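Local structure of DNA repair and telomere maintenance protein nbs1 (Schizosaccharomyces pombe, 3HUF) at residues 4-8 with 9-13; 29-33 with 34-38; 124-127 with 128-132; 190-194 with 195-199; 242-246 with 247-251. The protein serves, through N-terminal FHA and BRCT domains, as the phosphoprotein-binding adaptor of the MRN complex in DNA double-strand-break repair and telomere maintenance. One frame throughout, in Å; residues are numbered along the deposited sequence.

Contact 1: residues 4-8 with 9-13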
loop_
_atom_site.group_PDB
_atom_site.type_symbol
_atom_site.label_atom_id
_atom_site.label_comp_id
_atom_site.label_asym_id
_atom_site.label_seq_id
_atom_site.Cartn_x
_atom_site.Cartn_y
_atom_site.Cartn_z
ATOM N N ILE A 4 -6.009 15.700 -5.490
ATOM C CA ILE A 4 -6.112 17.156 -5.279
ATOM C C ILE A 4 -7.465 17.585 -4.697
ATOM O O ILE A 4 -8.493 16.991 -4.972
ATOM C CB ILE A 4 -5.823 17.992 -6.567
ATOM C CG1 ILE A 4 -6.800 17.634 -7.689
ATOM C CG2 ILE A 4 -4.379 17.797 -7.004
ATOM C CD1 ILE A 4 -6.809 18.607 -8.852
ATOM N N GLU A 5 -7.429 18.615 -3.875
ATOM C CA GLU A 5 -8.623 19.275 -3.402
ATOM C C GLU A 5 -8.240 20.721 -3.126
ATOM O O GLU A 5 -7.058 21.061 -3.176
ATOM C CB GLU A 5 -9.194 18.592 -2.146
ATOM C CG GLU A 5 -8.223 18.472 -0.998
ATOM C CD GLU A 5 -8.860 17.860 0.248
ATOM O OE1 GLU A 5 -10.020 17.387 0.163
ATOM O OE2 GLU A 5 -8.203 17.857 1.314
ATOM N N ALA A 6 -9.229 21.570 -2.850
ATOM C CA ALA A 6 -8.963 22.981 -2.578
ATOM C C ALA A 6 -9.959 23.530 -1.584
ATOM O O ALA A 6 -11.009 22.924 -1.345
ATOM C CB ALA A 6 -9.023 23.781 -3.843
ATOM N N GLU A 7 -9.610 24.673 -1.001
ATOM C CA GLU A 7 -10.511 25.430 -0.145
ATOM C C GLU A 7 -11.225 26.407 -1.061
ATOM O O GLU A 7 -10.847 26.563 -2.228
ATOM C CB GLU A 7 -9.730 26.183 0.939
ATOM C CG GLU A 7 -10.481 26.355 2.251
ATOM C CD GLU A 7 -9.962 25.429 3.349
ATOM O OE1 GLU A 7 -8.761 25.547 3.691
ATOM O OE2 GLU A 7 -10.757 24.604 3.873
ATOM N N GLY A 8 -12.242 27.080 -0.541
ATOM C CA GLY A 8 -13.137 27.842 -1.393
ATOM C C GLY A 8 -13.827 26.829 -2.295
ATOM O O GLY A 8 -13.737 25.596 -2.086
ATOM N N ASP A 9 -14.491 27.327 -3.323
ATOM C CA ASP A 9 -15.260 26.443 -4.181
ATOM C C ASP A 9 -14.577 26.323 -5.543
ATOM O O ASP A 9 -15.228 26.051 -6.554
ATOM C CB ASP A 9 -16.677 27.010 -4.323
ATOM C CG ASP A 9 -17.746 25.940 -4.253
ATOM O OD1 ASP A 9 -18.788 26.133 -4.915
ATOM O OD2 ASP A 9 -17.553 24.914 -3.544
ATOM N N ILE A 10 -13.259 26.518 -5.566
ATOM C CA ILE A 10 -12.545 26.633 -6.836
ATOM C C ILE A 10 -12.480 25.290 -7.596
ATOM O O ILE A 10 -12.385 25.273 -8.816
ATOM C CB ILE A 10 -11.173 27.343 -6.681
ATOM C CG1 ILE A 10 -10.203 26.518 -5.836
ATOM C CG2 ILE A 10 -11.356 28.738 -6.033
ATOM C CD1 ILE A 10 -8.731 26.734 -6.177
ATOM N N LEU A 11 -12.592 24.181 -6.864
ATOM C CA LEU A 11 -12.746 22.851 -7.476
ATOM C C LEU A 11 -14.153 22.300 -7.262
ATOM O O LEU A 11 -14.358 21.085 -7.207
ATOM C CB LEU A 11 -11.692 21.874 -6.930
ATOM C CG LEU A 11 -10.280 21.987 -7.500
ATOM C CD1 LEU A 11 -9.267 21.171 -6.671
ATOM C CD2 LEU A 11 -10.270 21.542 -8.955
ATOM N N LYS A 12 -15.118 23.214 -7.146
ATOM C CA LYS A 12 -16.527 22.893 -6.890
ATOM C C LYS A 12 -16.780 22.097 -5.616
ATOM O O LYS A 12 -17.786 21.401 -5.514
ATOM C CB LYS A 12 -17.167 22.193 -8.095
ATOM C CG LYS A 12 -17.165 23.038 -9.358
ATOM C CD LYS A 12 -17.225 22.162 -10.610
ATOM C CE LYS A 12 -17.214 23.018 -11.865
ATOM N NZ LYS A 12 -16.104 22.551 -12.745
ATOM N N GLY A 13 -15.877 22.197 -4.645
ATOM C CA GLY A 13 -16.026 21.454 -3.381
ATOM C C GLY A 13 -15.722 19.964 -3.486
ATOM O O GLY A 13 -16.026 19.184 -2.569
HETATM O O HOH W 1 -13.328 23.375 -4.210
#
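A6 and L11 face each other across a chain reversal, their CA atoms 6.2 Å apart, as strand 2-6 leads into the following loop. The backbone swings round at G8, whose positive phi suits glycine, and then makes a type I beta turn from D9 to K12, closed by a bond of 2.9 Å from K12 N to D9 O. No direct hydrogen bond joins 4-8 to 9-13. A water does that job instead: it donates to G8 O and accepts from L11 N and from G13 N, the last at 2.8 Å, so one molecule ties together three backbone groups inside the bend. The side-chain contact is wholly apolar. I10 CG1 lies between its backbone N and carbonyl carbon (chi1 66°), which brings it to 3.6 Å from A6 CB, with CD1 close behind. From L11 it is the CD1 branch that reaches back, resting against the backbone of E5 and coming within 3.9 Å of A6 CB. Farther down the strand, the CD1 atoms of I4 and L11 approach to 4.2 Å, the two side chains crossing at about a right angle. The loop is the hairpin connection between the adjacent antiparallel strands 2-6 and 16-18; I4 and L11 meet I36 of strand 35-37, in the other sheet, while I10 packs on V38 and F107.

Contact 2: residues 29-33 with 34-38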
loop_
_atom_site.group_PDB
_atom_site.type_symbol
_atom_site.label_atom_id
_atom_site.label_comp_id
_atom_site.label_asym_id
_atom_site.label_seq_id
_atom_site.Cartn_x
_atom_site.Cartn_y
_atom_site.Cartn_z
ATOM N N VAL A 29 -12.036 25.207 -19.168
ATOM C CA VAL A 29 -11.612 23.866 -19.502
ATOM C C VAL A 29 -12.638 22.967 -18.805
ATOM O O VAL A 29 -13.098 23.299 -17.719
ATOM C CB VAL A 29 -10.112 23.691 -19.039
ATOM C CG1 VAL A 29 -9.880 22.504 -18.102
ATOM C CG2 VAL A 29 -9.143 23.697 -20.233
ATOM N N SER A 30 -13.070 21.877 -19.430
ATOM C CA SER A 30 -14.071 21.050 -18.753
ATOM C C SER A 30 -13.482 19.789 -18.141
ATOM O O SER A 30 -12.641 19.127 -18.747
ATOM C CB SER A 30 -15.306 20.758 -19.633
ATOM O OG SER A 30 -14.971 20.092 -20.838
ATOM N N ASP A 31 -13.934 19.473 -16.929
ATOM C CA ASP A 31 -13.446 18.330 -16.164
ATOM C C ASP A 31 -13.629 17.004 -16.876
ATOM O O ASP A 31 -14.711 16.412 -16.851
ATOM C CB ASP A 31 -14.158 18.261 -14.816
ATOM C CG ASP A 31 -13.894 19.467 -13.968
ATOM O OD1 ASP A 31 -12.719 19.711 -13.646
ATOM O OD2 ASP A 31 -14.867 20.163 -13.620
ATOM N N ASP A 32 -12.565 16.540 -17.520
ATOM C CA ASP A 32 -12.556 15.185 -18.055
ATOM C C ASP A 32 -11.263 14.498 -17.688
ATOM O O ASP A 32 -10.446 15.046 -16.942
ATOM C CB ASP A 32 -12.849 15.145 -19.571
ATOM C CG ASP A 32 -11.905 16.005 -20.396
ATOM O OD1 ASP A 32 -10.733 16.181 -20.010
ATOM O OD2 ASP A 32 -12.343 16.494 -21.465
ATOM N N SER A 33 -11.072 13.305 -18.229
ATOM C CA SER A 33 -9.919 12.488 -17.885
ATOM C C SER A 33 -8.576 13.197 -18.098
ATOM O O SER A 33 -7.543 12.701 -17.636
ATOM C CB SER A 33 -9.930 11.207 -18.706
ATOM O OG SER A 33 -9.337 11.443 -19.972
ATOM N N SER A 34 -8.564 14.333 -18.789
ATOM C CA SER A 34 -7.285 15.021 -19.013
ATOM C C SER A 34 -7.313 16.536 -18.813
ATOM O O SER A 34 -6.366 17.229 -19.180
ATOM C CB SER A 34 -6.666 14.640 -20.369
ATOM O OG SER A 34 -7.353 15.266 -21.430
ATOM N N HIS A 35 -8.381 17.036 -18.196
ATOM C CA HIS A 35 -8.540 18.466 -17.927
ATOM C C HIS A 35 -9.145 18.697 -16.549
ATOM O O HIS A 35 -9.992 17.909 -16.073
ATOM C CB HIS A 35 -9.449 19.139 -18.959
ATOM C CG HIS A 35 -8.959 19.053 -20.373
ATOM N ND1 HIS A 35 -9.185 17.953 -21.173
ATOM C CD2 HIS A 35 -8.284 19.942 -21.139
ATOM C CE1 HIS A 35 -8.639 18.155 -22.358
ATOM N NE2 HIS A 35 -8.088 19.356 -22.364
ATOM N N ILE A 36 -8.748 19.803 -15.929
ATOM C CA ILE A 36 -9.235 20.167 -14.607
ATOM C C ILE A 36 -9.628 21.637 -14.641
ATOM O O ILE A 36 -8.780 22.519 -14.844
ATOM C CB ILE A 36 -8.139 19.927 -13.497
ATOM C CG1 ILE A 36 -7.619 18.480 -13.526
ATOM C CG2 ILE A 36 -8.662 20.257 -12.109
ATOM C CD1 ILE A 36 -6.336 18.273 -12.744
ATOM N N GLN A 37 -10.919 21.898 -14.452
ATOM C CA GLN A 37 -11.436 23.251 -14.372
ATOM C C GLN A 37 -11.287 23.839 -12.973
ATOM O O GLN A 37 -11.713 23.241 -11.973
ATOM C CB GLN A 37 -12.915 23.312 -14.773
ATOM C CG GLN A 37 -13.437 24.742 -14.825
ATOM C CD GLN A 37 -14.856 24.859 -15.379
ATOM O OE1 GLN A 37 -15.749 24.083 -15.034
ATOM N NE2 GLN A 37 -15.060 25.834 -16.239
ATOM N N VAL A 38 -10.689 25.028 -12.925
ATOM C CA VAL A 38 -10.481 25.744 -11.687
ATOM C C VAL A 38 -10.927 27.166 -11.936
ATOM O O VAL A 38 -10.292 27.884 -12.712
ATOM C CB VAL A 38 -8.998 25.744 -11.257
ATOM C CG1 VAL A 38 -8.880 26.234 -9.818
ATOM C CG2 VAL A 38 -8.400 24.359 -11.370
HETATM O O HOH W 2 -13.303 21.213 -11.314
#
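D32 and H35 close a sharp reversal in which 29-33 and 34-37 run 141° apart, with a backbone bond of 3.1 Å from H35 N to D32 O. The carboxylate of D32 does most of the polar work. Its OD1 takes the ND1 hydrogen of the H35 ring at 2.6 Å through the syn lone pair, lying almost in the ring plane, while the carboxylate is turned 65° from the imidazole. S34 N meets the same oxygen on its anti side, tilted out of the carboxylate plane, at 3.1 Å, which makes an Asx turn. D32 can do this because CG sits between its backbone N and carbonyl carbon (chi1 56°), folding the carboxylate over the turn. With an alanine here, H35 ND1 and S34 N would probably lose their shared acceptor and the imidazole could turn more freely. Next along, D31 OD1 receives Q37 N at 2.9 Å from above the carboxylate plane, and a water lies within hydrogen-bonding distance of both that OD1 and Q37 O. D31 OD2 and Q37 OE1 both hold K12, by a salt bridge and a hydrogen bond. V29 lies across H35 at about a right angle, its CG1 3.5 Å from H35 CB. The arrangement is an Asx turn with a His-carboxylate hydrogen bond, at a reversal in the FHA domain that leads into strand 35-37 at the edge of a mixed sheet.

Contact 3: residues 124-127 with 128-132; sequences EMLS and QWASN
M125 with W129 and L126 with A130 are i to i+4 neighbours along helix 123-134, the helix of the beta-alpha-beta unit between strands 118-120 and 140-141. Backbone bonds run from W129 N to M125 O (3.1 Å) and from A130 N to L126 O (2.9 Å). E124 O takes two donors from the same face of its carbonyl plane: Q128 N, and the hydroxyl OG of S127 at 2.9 Å. The regular pattern then breaks, for the N atoms of S131 and N132 lack bonds to the preceding turn; S131 N instead gives its hydrogen to a water, at 3.1 Å, that also donates to S127 O. Among the side chains, the sulfur of M125 meets the edge of the W129 five-membered ring, SD lying 5.4 Å from its centroid, a Met-aromatic contact. Above a face of the same indole, near its rim, sits Q128 NE2, 3.3 Å from the plane. With CG of L126 opposite the backbone N (chi1 -178°), its CD1 points along the helix to A130 CB, 3.9 Å away. M125, L126 and W129 all lie on F120, W129 also on D178 and L181 of helix 178-184, and L126 and A130 on T140. Such packing is characteristic of the BRCT fold, in which helices flank a four-stranded parallel sheet, here in the first BRCT domain.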
loop_
_atom_site.group_PDB
_atom_site.type_symbol
_atom_site.label_atom_id
_atom_site.label_comp_id
_atom_site.label_asym_id
_atom_site.label_seq_id
_atom_site.Cartn_x
_atom_site.Cartn_y
_atom_site.Cartn_z
ATOM N N GLU A 124 3.621 -14.546 -11.740
ATOM C CA GLU A 124 2.764 -14.538 -12.929
ATOM C C GLU A 124 1.592 -13.574 -12.710
ATOM O O GLU A 124 1.131 -12.932 -13.649
ATOM C CB GLU A 124 2.296 -15.957 -13.305
ATOM C CG GLU A 124 1.693 -16.064 -14.723
ATOM C CD GLU A 124 2.029 -17.363 -15.469
ATOM O OE1 GLU A 124 2.529 -18.344 -14.864
ATOM O OE2 GLU A 124 1.789 -17.400 -16.696
ATOM N N MET A 125 1.149 -13.460 -11.460
ATOM C CA MET A 125 0.136 -12.498 -11.049
ATOM C C MET A 125 0.652 -11.058 -11.161
ATOM O O MET A 125 -0.015 -10.192 -11.718
ATOM C CB MET A 125 -0.269 -12.777 -9.607
ATOM C CG MET A 125 -1.278 -13.878 -9.455
ATOM S SD MET A 125 -2.867 -13.155 -9.073
ATOM C CE MET A 125 -3.005 -13.598 -7.346
ATOM N N LEU A 126 1.846 -10.818 -10.630
ATOM C CA LEU A 126 2.506 -9.535 -10.762
ATOM C C LEU A 126 2.646 -9.113 -12.229
ATOM O O LEU A 126 2.283 -8.003 -12.571
ATOM C CB LEU A 126 3.871 -9.547 -10.070
ATOM C CG LEU A 126 4.672 -8.231 -10.076
ATOM C CD1 LEU A 126 3.860 -7.061 -9.549
ATOM C CD2 LEU A 126 5.943 -8.350 -9.288
ATOM N N SER A 127 3.133 -10.002 -13.097
ATOM C CA SER A 127 3.350 -9.661 -14.506
ATOM C C SER A 127 2.037 -9.385 -15.236
ATOM O O SER A 127 1.999 -8.599 -16.179
ATOM C CB SER A 127 4.091 -10.784 -15.228
ATOM O OG SER A 127 3.246 -11.916 -15.349
ATOM N N GLN A 128 0.958 -10.023 -14.805
ATOM C CA GLN A 128 -0.311 -9.789 -15.458
ATOM C C GLN A 128 -0.981 -8.460 -15.030
ATOM O O GLN A 128 -1.603 -7.789 -15.853
ATOM C CB GLN A 128 -1.225 -11.007 -15.298
ATOM C CG GLN A 128 -2.503 -10.784 -14.544
ATOM C CD GLN A 128 -3.501 -11.897 -14.795
ATOM O OE1 GLN A 128 -3.128 -13.071 -14.905
ATOM N NE2 GLN A 128 -4.777 -11.534 -14.905
ATOM N N TRP A 129 -0.794 -8.055 -13.774
ATOM C CA TRP A 129 -1.502 -6.904 -13.229
ATOM C C TRP A 129 -0.672 -5.616 -13.077
ATOM O O TRP A 129 -1.245 -4.539 -12.899
ATOM C CB TRP A 129 -2.127 -7.265 -11.881
ATOM C CG TRP A 129 -3.340 -8.149 -11.955
ATOM C CD1 TRP A 129 -3.424 -9.477 -11.602
ATOM C CD2 TRP A 129 -4.658 -7.768 -12.381
ATOM N NE1 TRP A 129 -4.708 -9.936 -11.790
ATOM C CE2 TRP A 129 -5.487 -8.904 -12.256
ATOM C CE3 TRP A 129 -5.222 -6.569 -12.844
ATOM C CZ2 TRP A 129 -6.840 -8.883 -12.601
ATOM C CZ3 TRP A 129 -6.565 -6.551 -13.177
ATOM C CH2 TRP A 129 -7.359 -7.698 -13.058
ATOM N N ALA A 130 0.657 -5.723 -13.143
ATOM C CA ALA A 130 1.546 -4.602 -12.756
ATOM C C ALA A 130 1.372 -3.345 -13.604
ATOM O O ALA A 130 1.220 -2.256 -13.067
ATOM C CB ALA A 130 2.998 -5.027 -12.763
ATOM N N SER A 131 1.391 -3.514 -14.920
ATOM C CA SER A 131 1.186 -2.416 -15.863
ATOM C C SER A 131 -0.138 -1.668 -15.621
ATOM O O SER A 131 -0.154 -0.435 -15.607
ATOM C CB SER A 131 1.302 -2.940 -17.301
ATOM O OG SER A 131 0.765 -2.030 -18.235
ATOM N N ASN A 132 -1.218 -2.418 -15.394
ATOM C CA ASN A 132 -2.528 -1.896 -15.019
ATOM C C ASN A 132 -2.428 -0.969 -13.816
ATOM O O ASN A 132 -2.883 0.169 -13.869
ATOM C CB ASN A 132 -3.448 -3.097 -14.677
ATOM C CG ASN A 132 -4.937 -2.738 -14.560
ATOM O OD1 ASN A 132 -5.413 -2.315 -13.492
ATOM N ND2 ASN A 132 -5.699 -2.999 -15.637
HETATM O O HOH W 3 1.836 -6.160 -16.473
#

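Contact 4: residues 190-194 with 195-199. With SCN (thiocyanate ion), chain E.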
loop_
_atom_site.group_PDB
_atom_site.type_symbol
_atom_site.label_atom_id
_atom_site.label_comp_id
_atom_site.label_asym_id
_atom_site.label_seq_id
_atom_site.Cartn_x
_atom_site.Cartn_y
_atom_site.Cartn_z
ATOM N N SER A 190 -11.859 7.394 -15.239
ATOM C CA SER A 190 -12.832 7.980 -14.332
ATOM C C SER A 190 -12.359 9.231 -13.629
ATOM O O SER A 190 -11.170 9.382 -13.331
ATOM C CB SER A 190 -13.205 6.955 -13.266
ATOM O OG SER A 190 -14.023 5.974 -13.860
ATOM N N VAL A 191 -13.301 10.119 -13.351
ATOM C CA VAL A 191 -13.029 11.209 -12.440
ATOM C C VAL A 191 -13.735 10.952 -11.107
ATOM O O VAL A 191 -14.932 11.026 -10.972
ATOM C CB VAL A 191 -13.152 12.663 -13.073
ATOM C CG1 VAL A 191 -13.683 12.641 -14.519
ATOM C CG2 VAL A 191 -13.878 13.661 -12.158
ATOM N N ILE A 192 -12.929 10.554 -10.140
ATOM C CA ILE A 192 -13.410 10.122 -8.853
ATOM C C ILE A 192 -12.643 10.860 -7.765
ATOM O O ILE A 192 -11.533 11.311 -7.984
ATOM C CB ILE A 192 -13.230 8.584 -8.693
ATOM C CG1 ILE A 192 -11.763 8.194 -8.883
ATOM C CG2 ILE A 192 -14.192 7.823 -9.674
ATOM C CD1 ILE A 192 -11.504 6.704 -8.786
ATOM N N GLU A 193 -13.258 10.937 -6.595
ATOM C CA GLU A 193 -12.770 11.694 -5.478
ATOM C C GLU A 193 -11.824 10.890 -4.583
ATOM O O GLU A 193 -11.729 9.669 -4.697
ATOM C CB GLU A 193 -13.979 12.184 -4.686
ATOM C CG GLU A 193 -14.881 13.135 -5.496
ATOM C CD GLU A 193 -15.813 13.947 -4.625
ATOM O OE1 GLU A 193 -15.338 14.869 -3.923
ATOM O OE2 GLU A 193 -17.045 13.685 -4.663
ATOM N N ASP A 194 -11.133 11.603 -3.705
ATOM C CA ASP A 194 -10.228 11.061 -2.706
ATOM C C ASP A 194 -10.814 9.832 -2.002
ATOM O O ASP A 194 -11.982 9.811 -1.653
ATOM C CB ASP A 194 -9.993 12.167 -1.673
ATOM C CG ASP A 194 -8.944 11.821 -0.628
ATOM O OD1 ASP A 194 -8.219 10.836 -0.767
ATOM O OD2 ASP A 194 -8.849 12.576 0.352
ATOM N N ALA A 195 -9.983 8.821 -1.805
ATOM C CA ALA A 195 -10.343 7.627 -1.043
ATOM C C ALA A 195 -11.377 6.726 -1.709
ATOM O O ALA A 195 -11.936 5.857 -1.057
ATOM C CB ALA A 195 -10.771 7.983 0.372
ATOM N N SER A 196 -11.624 6.925 -3.002
ATOM C CA SER A 196 -12.639 6.133 -3.719
ATOM C C SER A 196 -12.404 4.621 -3.837
ATOM O O SER A 196 -13.359 3.866 -3.936
ATOM C CB SER A 196 -12.824 6.668 -5.126
ATOM O OG SER A 196 -13.703 7.739 -5.103
ATOM N N LEU A 197 -11.153 4.198 -3.866
ATOM C CA LEU A 197 -10.796 2.794 -4.094
ATOM C C LEU A 197 -10.426 2.033 -2.812
ATOM O O LEU A 197 -10.335 0.803 -2.820
ATOM C CB LEU A 197 -9.630 2.703 -5.108
ATOM C CG LEU A 197 -9.751 3.567 -6.383
ATOM C CD1 LEU A 197 -8.446 3.609 -7.200
ATOM C CD2 LEU A 197 -10.923 3.125 -7.230
ATOM N N MET A 198 -10.218 2.770 -1.722
ATOM C CA MET A 198 -9.706 2.207 -0.468
ATOM C C MET A 198 -10.692 1.402 0.360
ATOM O O MET A 198 -10.313 0.344 0.873
ATOM C CB MET A 198 -9.116 3.292 0.457
ATOM C CG MET A 198 -7.897 4.004 -0.013
ATOM S SD MET A 198 -6.584 2.962 -0.675
ATOM C CE MET A 198 -5.169 4.022 -0.356
ATOM N N PRO A 199 -11.921 1.922 0.578
ATOM C CA PRO A 199 -12.852 1.132 1.357
ATOM C C PRO A 199 -13.245 -0.206 0.729
ATOM O O PRO A 199 -13.596 -1.123 1.452
ATOM C CB PRO A 199 -14.089 2.051 1.455
ATOM C CG PRO A 199 -13.554 3.418 1.268
ATOM C CD PRO A 199 -12.522 3.219 0.216
HETATM S S SCN E . -6.774 7.766 -2.969
HETATM C C SCN E . -7.661 6.279 -3.267
HETATM N N SCN E . -8.500 5.453 -3.399
HETATM O O HOH W 4 -16.001 9.849 -6.332
#
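I192 and S196 meet round a type II beta turn from E193 to S196 that leads into helix 198-209; A195 has the positive phi expected at its third position. Among the polar bonds, E193 O accepts the S196 hydroxyl, OG at 2.8 Å and tilted 30° from the carbonyl plane, with a weak bond from S196 N besides. A water accepts from E193 N and gives a weak bond to S196 OG. Replacing S196 by an alanine would probably cost E193 O its hydroxyl donor, leaving only the weak S196 N bond within the turn. The acids bond beyond the turn: D194 makes a salt bridge to R114 and a hydrogen bond to Y112, and E193 OE1 accepts S15 N. In the apolar packing, L197 CG is anti to the carbonyl carbon (chi1 -46°), bringing CD2 to 3.9 Å from I192 CD1; I192 also lies on I17. A thiocyanate, probably from the crystallisation liquor, accepts a hydrogen bond from L197 N at its N, 3.0 Å away (N-H...N 155°).

Contact 5: residues 242-246 with 247-251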
loop_
_atom_site.group_PDB
_atom_site.type_symbol
_atom_site.label_atom_id
_atom_site.label_comp_id
_atom_site.label_asym_id
_atom_site.label_seq_id
_atom_site.Cartn_x
_atom_site.Cartn_y
_atom_site.Cartn_z
ATOM N N HIS A 242 10.926 -11.069 11.977
ATOM C CA HIS A 242 9.852 -10.184 12.397
ATOM C C HIS A 242 8.513 -10.921 12.501
ATOM O O HIS A 242 7.727 -10.655 13.404
ATOM C CB HIS A 242 9.745 -8.954 11.502
ATOM C CG HIS A 242 8.706 -7.973 11.953
ATOM N ND1 HIS A 242 8.619 -7.532 13.257
ATOM C CD2 HIS A 242 7.708 -7.351 11.278
ATOM C CE1 HIS A 242 7.613 -6.681 13.364
ATOM N NE2 HIS A 242 7.038 -6.562 12.182
ATOM N N LEU A 243 8.274 -11.841 11.576
ATOM C CA LEU A 243 7.112 -12.717 11.624
ATOM C C LEU A 243 7.066 -13.485 12.961
ATOM O O LEU A 243 6.038 -13.468 13.648
ATOM C CB LEU A 243 7.108 -13.654 10.401
ATOM C CG LEU A 243 6.136 -14.832 10.209
ATOM C CD1 LEU A 243 4.810 -14.613 10.839
ATOM C CD2 LEU A 243 5.946 -15.090 8.729
ATOM N N LEU A 244 8.180 -14.112 13.335
ATOM C CA LEU A 244 8.266 -14.865 14.594
ATOM C C LEU A 244 8.210 -13.979 15.842
ATOM O O LEU A 244 7.609 -14.361 16.846
ATOM C CB LEU A 244 9.501 -15.770 14.615
ATOM C CG LEU A 244 9.617 -16.727 13.429
ATOM C CD1 LEU A 244 10.996 -17.351 13.406
ATOM C CD2 LEU A 244 8.520 -17.806 13.457
ATOM N N GLU A 245 8.843 -12.809 15.774
ATOM C CA GLU A 245 8.665 -11.766 16.785
ATOM C C GLU A 245 7.190 -11.469 17.028
ATOM O O GLU A 245 6.739 -11.471 18.169
ATOM C CB GLU A 245 9.325 -10.470 16.335
ATOM C CG GLU A 245 10.561 -10.096 17.095
ATOM C CD GLU A 245 11.038 -8.694 16.754
ATOM O OE1 GLU A 245 11.955 -8.216 17.454
ATOM O OE2 GLU A 245 10.501 -8.073 15.798
ATOM N N LEU A 246 6.452 -11.206 15.943
ATOM C CA LEU A 246 5.017 -10.916 16.014
ATOM C C LEU A 246 4.193 -12.009 16.703
ATOM O O LEU A 246 3.119 -11.721 17.229
ATOM C CB LEU A 246 4.441 -10.596 14.633
ATOM C CG LEU A 246 4.945 -9.292 13.995
ATOM C CD1 LEU A 246 4.310 -9.047 12.632
ATOM C CD2 LEU A 246 4.742 -8.089 14.929
ATOM N N LEU A 247 4.711 -13.241 16.718
ATOM C CA LEU A 247 4.080 -14.348 17.427
ATOM C C LEU A 247 4.511 -14.373 18.894
ATOM O O LEU A 247 4.045 -15.204 19.667
ATOM C CB LEU A 247 4.393 -15.687 16.745
ATOM C CG LEU A 247 4.011 -15.807 15.263
ATOM C CD1 LEU A 247 4.467 -17.133 14.660
ATOM C CD2 LEU A 247 2.509 -15.605 15.046
ATOM N N GLY A 248 5.396 -13.453 19.272
ATOM C CA GLY A 248 5.870 -13.349 20.650
ATOM C C GLY A 248 6.996 -14.309 20.993
ATOM O O GLY A 248 7.304 -14.514 22.171
ATOM N N LEU A 249 7.620 -14.892 19.970
ATOM C CA LEU A 249 8.714 -15.839 20.176
ATOM C C LEU A 249 10.045 -15.140 20.478
ATOM O O LEU A 249 10.252 -13.967 20.120
ATOM C CB LEU A 249 8.885 -16.738 18.952
ATOM C CG LEU A 249 7.861 -17.836 18.670
ATOM C CD1 LEU A 249 7.989 -18.286 17.238
ATOM C CD2 LEU A 249 8.048 -19.025 19.622
ATOM N N ARG A 250 10.939 -15.881 21.131
ATOM C CA ARG A 250 12.322 -15.474 21.336
ATOM C C ARG A 250 13.154 -16.223 20.301
ATOM O O ARG A 250 13.084 -17.438 20.215
ATOM C CB ARG A 250 12.736 -15.825 22.767
ATOM C CG ARG A 250 14.218 -15.748 23.104
ATOM C CD ARG A 250 14.362 -15.765 24.623
ATOM N NE ARG A 250 15.613 -16.339 25.102
ATOM C CZ ARG A 250 15.927 -16.444 26.394
ATOM N NH1 ARG A 250 15.077 -16.009 27.315
ATOM N NH2 ARG A 250 17.082 -16.986 26.774
ATOM N N ILE A 251 13.918 -15.500 19.488
ATOM C CA ILE A 251 14.604 -16.126 18.356
ATOM C C ILE A 251 16.118 -16.106 18.518
ATOM O O ILE A 251 16.694 -15.101 18.941
ATOM C CB ILE A 251 14.226 -15.450 17.022
ATOM C CG1 ILE A 251 12.720 -15.204 16.959
ATOM C CG2 ILE A 251 14.665 -16.294 15.824
ATOM C CD1 ILE A 251 12.354 -13.896 16.311
#
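A Schellman motif caps the C-terminal end of helix 238-246, and L244, L249 and I251 pack across it where the chain turns into strand 250-254. G248 is the first residue to leave helical phi/psi, its positive phi (83°) favouring glycine. Two bonds run back into the last turn: G248 N to E245 O at 2.6 Å and L249 N to L244 O at 3.2 Å, the second at 156°. L247 N makes only weak bonds to L243 O and L244 O. Round this cap the aliphatic side chains close up. L244 CG, anti to the carbonyl carbon (chi1 -54°), puts CD2 3.8 Å from CD1 of L249, the two side chains crossing obliquely, and I251 CD1 comes in at 3.8 Å from L244 CB. On the helix, H242 ND1 gives a hydrogen bond to E245 OE2 at 3.2 Å, the oxygen nearly in the ring plane, while L246 CG lies above a face of the imidazole. L244 and L247 lie on L297 of helix 294-302, and L249 and I251 on C231. Backbone N-H groups thus satisfy the carbonyls of L244 and E245, so L244, L247 and L249 can be buried in the second BRCT domain.

Overall arrangement
Contacts 1 and 2 are neighbours: their centres lie about 13 Å apart, and K12 and I10 of contact 1 connect it directly to contact 2. Contact 1 is partly buried and depends on apolar side chains and a water, whereas contact 2 sits at the surface and is governed by carboxylates. Contact 4 stands close by, its nearest atoms about 4 Å from contact 2, but does not touch either; it too is a surface turn. Contacts 3 and 5 both involve the helix of a beta-alpha-beta unit, in the first and second BRCT domain, yet 3 runs along most of its helix, at the surface, while 5 is a partly buried, leucine-lined helix end.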